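Local coordinates for protein PfEMP1 variant 1 of strain MC (Plasmodium falciparum, PDB 5LGD) that is a largely helical piece of a DBL domain from a much longer parasite protein that probably binds a host cell surface receptor, at residues F11-L19 / L95-Y103; K39-I50 / C159-C168. One frame throughout, in Å; residues are numbered along the deposited sequence.

Interaction 1. Residues F11-L19 / L95-Y103; sequences FWMWVHDML and LLEIIQDTY
The rings of H16 and Y103 lie flat on one another, centroids of the two rings 3.5 Å apart and planes only 6° off parallel, in a face-to-face stack between helices whose axes cross at -102° and approach to 10.8 Å. H16 reaches across because its CG stands anti to the backbone N (chi1 170°). Hydrogen bonds at both ring nitrogens fix its rotation: ND1 of H16 donates in the ring plane to D17 OD1 at 2.9 Å, meeting the acceptor nearly along its C-O axis, while NE2 pairs with E108 of helix 106-118. With both ring nitrogens facing carboxylates, the imidazole is probably protonated, which would strengthen its attraction to the phenol ring stacked on it. I99 CG2 closes the edge of the imidazole near CD2.

Packing is also tight around W12, which is covered on both faces. Methyl CG2 of I98 sits 3.4 Å from the centroid of the W12 six-membered ring, almost on the ring normal, a CH-pi contact; F11 CD1 presses on the opposite face, and L95 CD1 comes in the ring plane to within 3.6 Å of W12 CZ3. V15 CG1 continues this apolar seam onto L95 CD1, and L19 crosses I99 at a slant, their CD1 methyls 3.7 Å apart.

The looser, wetter side is where the phenol ends. There a water donates to D17 OD1 at 2.7 Å and also hydrogen-bonds Y103 OH at 3.1 Å, while M13 CA, with CB and CG behind it, borders the Y103 hydroxyl.

F11 and E97 extend the site to the other protein of the assembly. Helix 7-29 thus carries helix 92-103 across it, with helices 45-70 and 144-162 against W14 and M18, helix 82-90 beside F11 and W12, and helix 106-118 against I99 and Y103.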
loop_
_atom_site.group_PDB
_atom_site.type_symbol
_atom_site.label_atom_id
_atom_site.label_comp_id
_atom_site.label_asym_id
_atom_site.label_seq_id
_atom_site.Cartn_x
_atom_site.Cartn_y
_atom_site.Cartn_z
ATOM N N PHE B 11 -16.047 -8.519 -23.849
ATOM C CA PHE B 11 -16.210 -7.068 -23.945
ATOM C C PHE B 11 -15.330 -6.444 -25.063
ATOM O O PHE B 11 -15.837 -5.719 -25.922
ATOM C CB PHE B 11 -15.927 -6.405 -22.566
ATOM C CG PHE B 11 -16.099 -4.904 -22.527
ATOM C CD1 PHE B 11 -15.092 -4.057 -22.989
ATOM C CD2 PHE B 11 -17.286 -4.338 -22.076
ATOM C CE1 PHE B 11 -15.271 -2.669 -22.987
ATOM C CE2 PHE B 11 -17.447 -2.945 -22.030
ATOM C CZ PHE B 11 -16.460 -2.126 -22.519
ATOM N N TRP B 12 -14.029 -6.739 -25.045
ATOM C CA TRP B 12 -13.085 -6.168 -25.997
ATOM C C TRP B 12 -13.195 -6.753 -27.372
ATOM O O TRP B 12 -13.125 -6.006 -28.346
ATOM C CB TRP B 12 -11.665 -6.242 -25.440
ATOM C CG TRP B 12 -11.556 -5.315 -24.275
ATOM C CD1 TRP B 12 -11.476 -5.655 -22.955
ATOM C CD2 TRP B 12 -11.710 -3.893 -24.318
ATOM N NE1 TRP B 12 -11.481 -4.523 -22.179
ATOM C CE2 TRP B 12 -11.601 -3.423 -22.993
ATOM C CE3 TRP B 12 -11.835 -2.961 -25.360
ATOM C CZ2 TRP B 12 -11.649 -2.072 -22.679
ATOM C CZ3 TRP B 12 -11.899 -1.625 -25.042
ATOM C CH2 TRP B 12 -11.803 -1.192 -23.717
ATOM N N MET B 13 -13.489 -8.043 -27.457
ATOM C CA MET B 13 -13.737 -8.740 -28.716
ATOM C C MET B 13 -14.951 -8.125 -29.442
ATOM O O MET B 13 -14.900 -7.944 -30.653
ATOM C CB MET B 13 -14.018 -10.225 -28.432
ATOM C CG MET B 13 -13.977 -11.088 -29.675
ATOM S SD MET B 13 -15.232 -12.380 -29.655
ATOM C CE MET B 13 -16.757 -11.392 -29.504
ATOM N N TRP B 14 -16.040 -7.859 -28.714
ATOM C CA TRP B 14 -17.279 -7.308 -29.261
ATOM C C TRP B 14 -17.025 -5.897 -29.789
ATOM O O TRP B 14 -17.413 -5.590 -30.923
ATOM C CB TRP B 14 -18.412 -7.335 -28.223
ATOM C CG TRP B 14 -19.717 -6.841 -28.763
ATOM C CD1 TRP B 14 -20.759 -7.604 -29.208
ATOM C CD2 TRP B 14 -20.130 -5.472 -28.907
ATOM N NE1 TRP B 14 -21.784 -6.795 -29.642
ATOM C CE2 TRP B 14 -21.416 -5.481 -29.487
ATOM C CE3 TRP B 14 -19.533 -4.233 -28.612
ATOM C CZ2 TRP B 14 -22.102 -4.305 -29.799
ATOM C CZ3 TRP B 14 -20.222 -3.068 -28.925
ATOM C CH2 TRP B 14 -21.495 -3.115 -29.497
ATOM N N VAL B 15 -16.391 -5.053 -28.964
ATOM C CA VAL B 15 -15.990 -3.672 -29.276
ATOM C C VAL B 15 -15.117 -3.671 -30.553
ATOM O O VAL B 15 -15.409 -2.943 -31.505
ATOM C CB VAL B 15 -15.293 -3.002 -28.054
ATOM C CG1 VAL B 15 -14.528 -1.742 -28.464
ATOM C CG2 VAL B 15 -16.310 -2.672 -26.963
ATOM N N HIS B 16 -14.072 -4.507 -30.579
ATOM C CA HIS B 16 -13.191 -4.640 -31.725
ATOM C C HIS B 16 -13.958 -5.048 -33.008
ATOM O O HIS B 16 -13.835 -4.387 -34.048
ATOM C CB HIS B 16 -12.084 -5.674 -31.401
ATOM C CG HIS B 16 -11.274 -6.047 -32.595
ATOM N ND1 HIS B 16 -11.587 -7.157 -33.357
ATOM C CD2 HIS B 16 -10.201 -5.433 -33.135
ATOM C CE1 HIS B 16 -10.694 -7.184 -34.322
ATOM N NE2 HIS B 16 -9.833 -6.179 -34.218
ATOM N N ASP B 17 -14.716 -6.154 -32.935
ATOM C CA ASP B 17 -15.492 -6.667 -34.071
ATOM C C ASP B 17 -16.584 -5.681 -34.542
ATOM O O ASP B 17 -16.842 -5.617 -35.738
ATOM C CB ASP B 17 -16.120 -8.035 -33.726
ATOM C CG ASP B 17 -15.128 -9.143 -33.404
ATOM O OD1 ASP B 17 -13.895 -8.899 -33.493
ATOM O OD2 ASP B 17 -15.572 -10.233 -33.037
ATOM N N MET B 18 -17.200 -4.892 -33.632
ATOM C CA MET B 18 -18.200 -3.951 -34.118
ATOM C C MET B 18 -17.509 -2.793 -34.889
ATOM O O MET B 18 -17.983 -2.421 -35.974
ATOM C CB MET B 18 -19.212 -3.521 -33.029
ATOM C CG MET B 18 -18.900 -2.239 -32.317
ATOM S SD MET B 18 -19.532 -0.832 -33.252
ATOM C CE MET B 18 -19.113 0.421 -32.166
ATOM N N LEU B 19 -16.338 -2.336 -34.410
ATOM C CA LEU B 19 -15.561 -1.265 -35.054
ATOM C C LEU B 19 -15.089 -1.677 -36.425
ATOM O O LEU B 19 -15.133 -0.871 -37.369
ATOM C CB LEU B 19 -14.375 -0.850 -34.170
ATOM C CG LEU B 19 -14.766 -0.128 -32.848
ATOM C CD1 LEU B 19 -13.541 0.161 -31.998
ATOM C CD2 LEU B 19 -15.483 1.157 -33.122
ATOM N N LEU B 95 -9.185 3.654 -25.730
ATOM C CA LEU B 95 -9.845 2.627 -26.531
ATOM C C LEU B 95 -8.886 2.034 -27.604
ATOM O O LEU B 95 -8.787 0.816 -27.737
ATOM C CB LEU B 95 -11.106 3.206 -27.197
ATOM C CG LEU B 95 -11.832 2.299 -28.161
ATOM C CD1 LEU B 95 -12.244 1.025 -27.472
ATOM C CD2 LEU B 95 -13.075 2.964 -28.681
ATOM N N LEU B 96 -8.200 2.900 -28.339
ATOM C CA LEU B 96 -7.279 2.554 -29.400
ATOM C C LEU B 96 -6.044 1.852 -28.807
ATOM O O LEU B 96 -5.548 0.873 -29.385
ATOM C CB LEU B 96 -6.891 3.861 -30.171
ATOM C CG LEU B 96 -7.681 4.277 -31.469
ATOM C CD1 LEU B 96 -9.059 3.695 -31.569
ATOM C CD2 LEU B 96 -7.687 5.779 -31.697
ATOM N N GLU B 97 -5.577 2.311 -27.628
ATOM C CA GLU B 97 -4.456 1.643 -26.963
ATOM C C GLU B 97 -4.795 0.172 -26.600
ATOM O O GLU B 97 -3.972 -0.709 -26.796
ATOM C CB GLU B 97 -4.172 2.337 -25.648
ATOM C CG GLU B 97 -2.992 3.255 -25.615
ATOM C CD GLU B 97 -2.877 3.756 -24.193
ATOM O OE1 GLU B 97 -2.757 4.988 -24.010
ATOM O OE2 GLU B 97 -3.002 2.923 -23.262
ATOM N N ILE B 98 -5.970 -0.061 -25.985
ATOM C CA ILE B 98 -6.386 -1.395 -25.528
ATOM C C ILE B 98 -6.547 -2.327 -26.734
ATOM O O ILE B 98 -5.983 -3.416 -26.737
ATOM C CB ILE B 98 -7.642 -1.303 -24.630
ATOM C CG1 ILE B 98 -7.268 -0.653 -23.271
ATOM C CG2 ILE B 98 -8.346 -2.671 -24.443
ATOM C CD1 ILE B 98 -8.462 -0.221 -22.432
ATOM N N ILE B 99 -7.217 -1.850 -27.786
ATOM C CA ILE B 99 -7.396 -2.631 -29.027
ATOM C C ILE B 99 -6.072 -3.024 -29.603
ATOM O O ILE B 99 -5.899 -4.207 -29.862
ATOM C CB ILE B 99 -8.333 -1.973 -30.045
ATOM C CG1 ILE B 99 -9.773 -1.987 -29.456
ATOM C CG2 ILE B 99 -8.308 -2.733 -31.392
ATOM C CD1 ILE B 99 -10.649 -1.079 -30.067
ATOM N N GLN B 100 -5.116 -2.078 -29.724
ATOM C CA GLN B 100 -3.795 -2.385 -30.266
ATOM C C GLN B 100 -3.007 -3.371 -29.415
ATOM O O GLN B 100 -2.359 -4.242 -29.975
ATOM C CB GLN B 100 -2.951 -1.138 -30.571
ATOM C CG GLN B 100 -1.843 -1.524 -31.531
ATOM C CD GLN B 100 -1.032 -0.397 -32.072
ATOM O OE1 GLN B 100 -1.498 0.738 -32.208
ATOM N NE2 GLN B 100 0.196 -0.717 -32.457
ATOM N N ASP B 101 -3.029 -3.223 -28.092
ATOM C CA ASP B 101 -2.344 -4.114 -27.143
ATOM C C ASP B 101 -2.888 -5.556 -27.245
ATOM O O ASP B 101 -2.131 -6.508 -27.099
ATOM C CB ASP B 101 -2.563 -3.603 -25.701
ATOM C CG ASP B 101 -1.741 -2.389 -25.305
ATOM O OD1 ASP B 101 -0.955 -1.891 -26.155
ATOM O OD2 ASP B 101 -1.893 -1.922 -24.149
ATOM N N THR B 102 -4.198 -5.695 -27.502
ATOM C CA THR B 102 -4.891 -6.964 -27.623
ATOM C C THR B 102 -4.719 -7.617 -28.995
ATOM O O THR B 102 -4.520 -8.823 -29.059
ATOM C CB THR B 102 -6.364 -6.759 -27.245
ATOM O OG1 THR B 102 -6.431 -6.086 -25.984
ATOM C CG2 THR B 102 -7.155 -8.063 -27.171
ATOM N N TYR B 103 -4.771 -6.841 -30.077
ATOM C CA TYR B 103 -4.732 -7.392 -31.444
ATOM C C TYR B 103 -3.423 -7.250 -32.162
ATOM O O TYR B 103 -3.195 -7.966 -33.131
ATOM C CB TYR B 103 -5.868 -6.794 -32.283
ATOM C CG TYR B 103 -7.210 -7.309 -31.812
ATOM C CD1 TYR B 103 -7.842 -6.756 -30.698
ATOM C CD2 TYR B 103 -7.814 -8.402 -32.430
ATOM C CE1 TYR B 103 -9.047 -7.280 -30.211
ATOM C CE2 TYR B 103 -9.008 -8.936 -31.951
ATOM C CZ TYR B 103 -9.621 -8.375 -30.840
ATOM O OH TYR B 103 -10.827 -8.886 -30.420
HETATM O O HOH W 1 -12.018 -10.647 -32.609
#

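Interaction 2. Residues K39-I50 / C159-C168; sequences KTCIKGCNKKCI and CLKTHTDDTC
ND1 of H163 accepts the backbone N-H of I42 in an almost straight bond, 2.9 Å from I42 N to H163 ND1 with an angle of 173° at the hydrogen, the donor lying in the ring plane. This leaves NE2 as the likely protonated nitrogen, and it makes a weak hydrogen bond to the carbonyl of C32, so the imidazole is probably neutral. H163 leaves helix 144-162 with CG beside its backbone N (chi1 -50°), which brings the ring against residues 41-45. C45 covers one face, with CB 3.5 Å and SG 4.0 Å from the H163 ring centroid; T162 CG2 lies over the other, and I42 CD1 packs alongside CE1.

Farther along the chain, D166 engages the turn and the start of the next helix. Its carbonyl O takes the N-H of G44, 2.9 Å from G44 N to D166 O, within the type II turn I42-C45. Its carboxylate OD1 receives K47 N at 3.1 Å from the syn side, 22° out of the carboxylate plane. A negative group placed by the first turn of helix 45-70 should be favoured by the helix dipole. N46 fits between, its CB 3.2 Å from both H163 O and D166 OD1, and D165 OD2 shapes the tail by an Asx turn to T167 N.

Disulfides lock this framework: C49-C159 joins the two helices, where L160 CD2 also packs 3.6 Å from C49 CB, C41-C168 joins their flanking loops, and C45-C32 ties in the loop after helix 7-29 over the H163 face. Three disulfides gathered about a buried histidine, at the start of helix 45-70 and the end of helix 144-162, are in keeping with a cysteine-rich, helical DBL domain of PfEMP1.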
loop_
_atom_site.group_PDB
_atom_site.type_symbol
_atom_site.label_atom_id
_atom_site.label_comp_id
_atom_site.label_asym_id
_atom_site.label_seq_id
_atom_site.Cartn_x
_atom_site.Cartn_y
_atom_site.Cartn_z
ATOM N N LYS B 39 -25.557 13.527 -53.712
ATOM C CA LYS B 39 -26.609 12.575 -53.370
ATOM C C LYS B 39 -27.262 11.908 -54.584
ATOM O O LYS B 39 -28.443 12.132 -54.857
ATOM C CB LYS B 39 -27.665 13.224 -52.447
ATOM C CG LYS B 39 -27.213 13.360 -50.993
ATOM C CD LYS B 39 -28.036 14.394 -50.236
ATOM C CE LYS B 39 -27.415 15.770 -50.292
ATOM N NZ LYS B 39 -28.192 16.760 -49.508
ATOM N N THR B 40 -26.510 11.043 -55.278
ATOM C CA THR B 40 -27.072 10.306 -56.408
ATOM C C THR B 40 -27.345 8.857 -55.999
ATOM O O THR B 40 -26.455 8.183 -55.478
ATOM C CB THR B 40 -26.248 10.457 -57.705
ATOM O OG1 THR B 40 -24.875 10.118 -57.480
ATOM C CG2 THR B 40 -26.359 11.850 -58.317
ATOM N N CYS B 41 -28.601 8.410 -56.202
ATOM C CA CYS B 41 -29.087 7.059 -55.926
ATOM C C CYS B 41 -28.371 6.051 -56.824
ATOM O O CYS B 41 -28.421 6.176 -58.050
ATOM C CB CYS B 41 -30.602 6.986 -56.116
ATOM S SG CYS B 41 -31.301 5.322 -55.935
ATOM N N ILE B 42 -27.715 5.054 -56.217
ATOM C CA ILE B 42 -27.050 3.974 -56.935
ATOM C C ILE B 42 -27.971 2.764 -56.873
ATOM O O ILE B 42 -28.602 2.507 -55.850
ATOM C CB ILE B 42 -25.613 3.690 -56.411
ATOM C CG1 ILE B 42 -24.642 4.811 -56.825
ATOM C CG2 ILE B 42 -25.072 2.344 -56.905
ATOM C CD1 ILE B 42 -24.312 5.806 -55.758
ATOM N N LYS B 43 -28.079 2.061 -57.995
ATOM C CA LYS B 43 -28.889 0.859 -58.159
ATOM C C LYS B 43 -28.398 -0.221 -57.167
ATOM O O LYS B 43 -27.183 -0.383 -56.975
ATOM C CB LYS B 43 -28.780 0.365 -59.625
ATOM C CG LYS B 43 -30.042 -0.274 -60.185
ATOM C CD LYS B 43 -29.979 -0.445 -61.700
ATOM C CE LYS B 43 -29.893 -1.893 -62.103
ATOM N NZ LYS B 43 -29.864 -2.048 -63.580
ATOM N N GLY B 44 -29.356 -0.872 -56.501
ATOM C CA GLY B 44 -29.113 -1.947 -55.543
ATOM C C GLY B 44 -28.623 -1.524 -54.178
ATOM O O GLY B 44 -28.361 -2.371 -53.324
ATOM N N CYS B 45 -28.499 -0.219 -53.954
ATOM C CA CYS B 45 -28.018 0.303 -52.684
ATOM C C CYS B 45 -29.048 0.329 -51.606
ATOM O O CYS B 45 -28.667 0.177 -50.451
ATOM C CB CYS B 45 -27.381 1.670 -52.862
ATOM S SG CYS B 45 -25.657 1.605 -53.370
ATOM N N ASN B 46 -30.345 0.531 -51.951
ATOM C CA ASN B 46 -31.429 0.562 -50.968
ATOM C C ASN B 46 -31.367 -0.630 -50.014
ATOM O O ASN B 46 -31.357 -0.427 -48.791
ATOM C CB ASN B 46 -32.792 0.643 -51.636
ATOM C CG ASN B 46 -33.896 0.293 -50.684
ATOM O OD1 ASN B 46 -34.328 1.131 -49.874
ATOM N ND2 ASN B 46 -34.298 -0.988 -50.690
ATOM N N LYS B 47 -31.325 -1.865 -50.589
ATOM C CA LYS B 47 -31.235 -3.162 -49.898
ATOM C C LYS B 47 -30.112 -3.105 -48.860
ATOM O O LYS B 47 -30.352 -3.389 -47.687
ATOM C CB LYS B 47 -30.976 -4.290 -50.928
ATOM C CG LYS B 47 -30.964 -5.702 -50.345
ATOM C CD LYS B 47 -30.545 -6.745 -51.375
ATOM C CE LYS B 47 -29.290 -7.486 -50.971
ATOM N NZ LYS B 47 -28.941 -8.550 -51.953
ATOM N N LYS B 48 -28.904 -2.657 -49.295
ATOM C CA LYS B 48 -27.727 -2.514 -48.450
ATOM C C LYS B 48 -27.892 -1.459 -47.350
ATOM O O LYS B 48 -27.399 -1.693 -46.254
ATOM C CB LYS B 48 -26.465 -2.275 -49.304
ATOM C CG LYS B 48 -25.628 -3.535 -49.463
ATOM C CD LYS B 48 -25.978 -4.328 -50.700
ATOM C CE LYS B 48 -25.536 -5.762 -50.537
ATOM N NZ LYS B 48 -25.302 -6.426 -51.849
ATOM N N CYS B 49 -28.603 -0.337 -47.603
ATOM C CA CYS B 49 -28.871 0.669 -46.562
ATOM C C CYS B 49 -29.768 0.068 -45.451
ATOM O O CYS B 49 -29.641 0.440 -44.286
ATOM C CB CYS B 49 -29.498 1.933 -47.147
ATOM S SG CYS B 49 -28.495 2.754 -48.409
ATOM N N ILE B 50 -30.676 -0.858 -45.831
ATOM C CA ILE B 50 -31.588 -1.525 -44.896
ATOM C C ILE B 50 -30.813 -2.516 -44.007
ATOM O O ILE B 50 -31.017 -2.507 -42.791
ATOM C CB ILE B 50 -32.817 -2.142 -45.626
ATOM C CG1 ILE B 50 -33.659 -1.025 -46.268
ATOM C CG2 ILE B 50 -33.676 -2.986 -44.673
ATOM C CD1 ILE B 50 -34.557 -1.440 -47.311
ATOM N N CYS B 159 -28.375 7.260 -45.960
ATOM C CA CYS B 159 -28.253 6.188 -46.963
ATOM C C CYS B 159 -29.628 5.959 -47.615
ATOM O O CYS B 159 -29.731 5.981 -48.833
ATOM C CB CYS B 159 -27.740 4.908 -46.300
ATOM S SG CYS B 159 -26.980 3.709 -47.427
ATOM N N LEU B 160 -30.676 5.770 -46.800
ATOM C CA LEU B 160 -32.047 5.546 -47.279
ATOM C C LEU B 160 -32.707 6.763 -47.950
ATOM O O LEU B 160 -33.597 6.577 -48.782
ATOM C CB LEU B 160 -32.940 5.017 -46.148
ATOM C CG LEU B 160 -32.612 3.619 -45.633
ATOM C CD1 LEU B 160 -33.223 3.403 -44.282
ATOM C CD2 LEU B 160 -33.055 2.541 -46.619
ATOM N N LYS B 161 -32.302 7.994 -47.572
ATOM C CA LYS B 161 -32.830 9.230 -48.157
ATOM C C LYS B 161 -32.255 9.459 -49.562
ATOM O O LYS B 161 -32.929 10.056 -50.402
ATOM C CB LYS B 161 -32.593 10.440 -47.238
ATOM C CG LYS B 161 -33.630 10.544 -46.127
ATOM C CD LYS B 161 -33.095 11.251 -44.888
ATOM C CE LYS B 161 -34.054 11.128 -43.723
ATOM N NZ LYS B 161 -33.561 11.838 -42.513
ATOM N N THR B 162 -31.033 8.956 -49.820
ATOM C CA THR B 162 -30.360 9.043 -51.114
ATOM C C THR B 162 -30.770 7.826 -51.971
ATOM O O THR B 162 -31.314 7.990 -53.071
ATOM C CB THR B 162 -28.820 9.111 -50.934
ATOM O OG1 THR B 162 -28.458 10.106 -49.969
ATOM C CG2 THR B 162 -28.094 9.354 -52.236
ATOM N N HIS B 163 -30.513 6.612 -51.451
ATOM C CA HIS B 163 -30.822 5.358 -52.130
ATOM C C HIS B 163 -32.195 4.846 -51.718
ATOM O O HIS B 163 -32.298 3.764 -51.152
ATOM C CB HIS B 163 -29.735 4.319 -51.838
ATOM C CG HIS B 163 -28.344 4.811 -52.068
ATOM N ND1 HIS B 163 -27.852 5.007 -53.345
ATOM C CD2 HIS B 163 -27.371 5.095 -51.171
ATOM C CE1 HIS B 163 -26.605 5.416 -53.184
ATOM N NE2 HIS B 163 -26.270 5.478 -51.893
ATOM N N THR B 164 -33.244 5.644 -52.010
ATOM C CA THR B 164 -34.676 5.426 -51.704
ATOM C C THR B 164 -35.302 4.196 -52.391
ATOM O O THR B 164 -36.282 3.631 -51.885
ATOM C CB THR B 164 -35.501 6.670 -52.136
ATOM O OG1 THR B 164 -35.112 7.068 -53.459
ATOM C CG2 THR B 164 -35.372 7.841 -51.172
ATOM N N ASP B 165 -34.776 3.841 -53.578
ATOM C CA ASP B 165 -35.273 2.741 -54.403
ATOM C C ASP B 165 -34.110 1.941 -55.006
ATOM O O ASP B 165 -33.058 2.517 -55.325
ATOM C CB ASP B 165 -36.179 3.301 -55.516
ATOM C CG ASP B 165 -37.215 2.323 -56.012
ATOM O OD1 ASP B 165 -38.244 2.139 -55.310
ATOM O OD2 ASP B 165 -37.015 1.755 -57.108
ATOM N N ASP B 166 -34.302 0.611 -55.153
ATOM C CA ASP B 166 -33.279 -0.262 -55.720
ATOM C C ASP B 166 -33.046 0.043 -57.202
ATOM O O ASP B 166 -31.924 -0.086 -57.663
ATOM C CB ASP B 166 -33.552 -1.748 -55.445
ATOM C CG ASP B 166 -33.025 -2.230 -54.102
ATOM O OD1 ASP B 166 -31.958 -1.728 -53.661
ATOM O OD2 ASP B 166 -33.629 -3.159 -53.531
ATOM N N THR B 167 -34.092 0.514 -57.916
ATOM C CA THR B 167 -33.986 0.948 -59.307
ATOM C C THR B 167 -34.450 2.401 -59.378
ATOM O O THR B 167 -35.655 2.673 -59.497
ATOM C CB THR B 167 -34.673 -0.021 -60.278
ATOM O OG1 THR B 167 -35.700 -0.751 -59.600
ATOM C CG2 THR B 167 -33.682 -0.979 -60.928
ATOM N N CYS B 168 -33.476 3.328 -59.218
ATOM C CA CYS B 168 -33.627 4.789 -59.182
ATOM C C CYS B 168 -34.230 5.359 -60.511
ATOM O O CYS B 168 -33.654 5.080 -61.569
ATOM C CB CYS B 168 -32.293 5.460 -58.832
ATOM S SG CYS B 168 -31.179 4.466 -57.782
#

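How the interactions relate
Interaction 1 and interaction 2 lie on opposite sides of the chain's centre, their own centres 32 Å apart and their nearest atoms about 14 Å apart, so they do not touch. They are joined by long helices: helix 45-70 begins in interaction 2 and runs on to pack against F11, W14 and M18 of helix 7-29, and helix 144-162, whose first turns meet M18, L19 and L95, ends in interaction 2. Their segments alternate along the sequence. Interaction 1 is buried, relies on non-covalent packing and borders the other protein of the assembly, whereas interaction 2 is a disulfide-bonded surface contact that no other protein chain of the assembly touches.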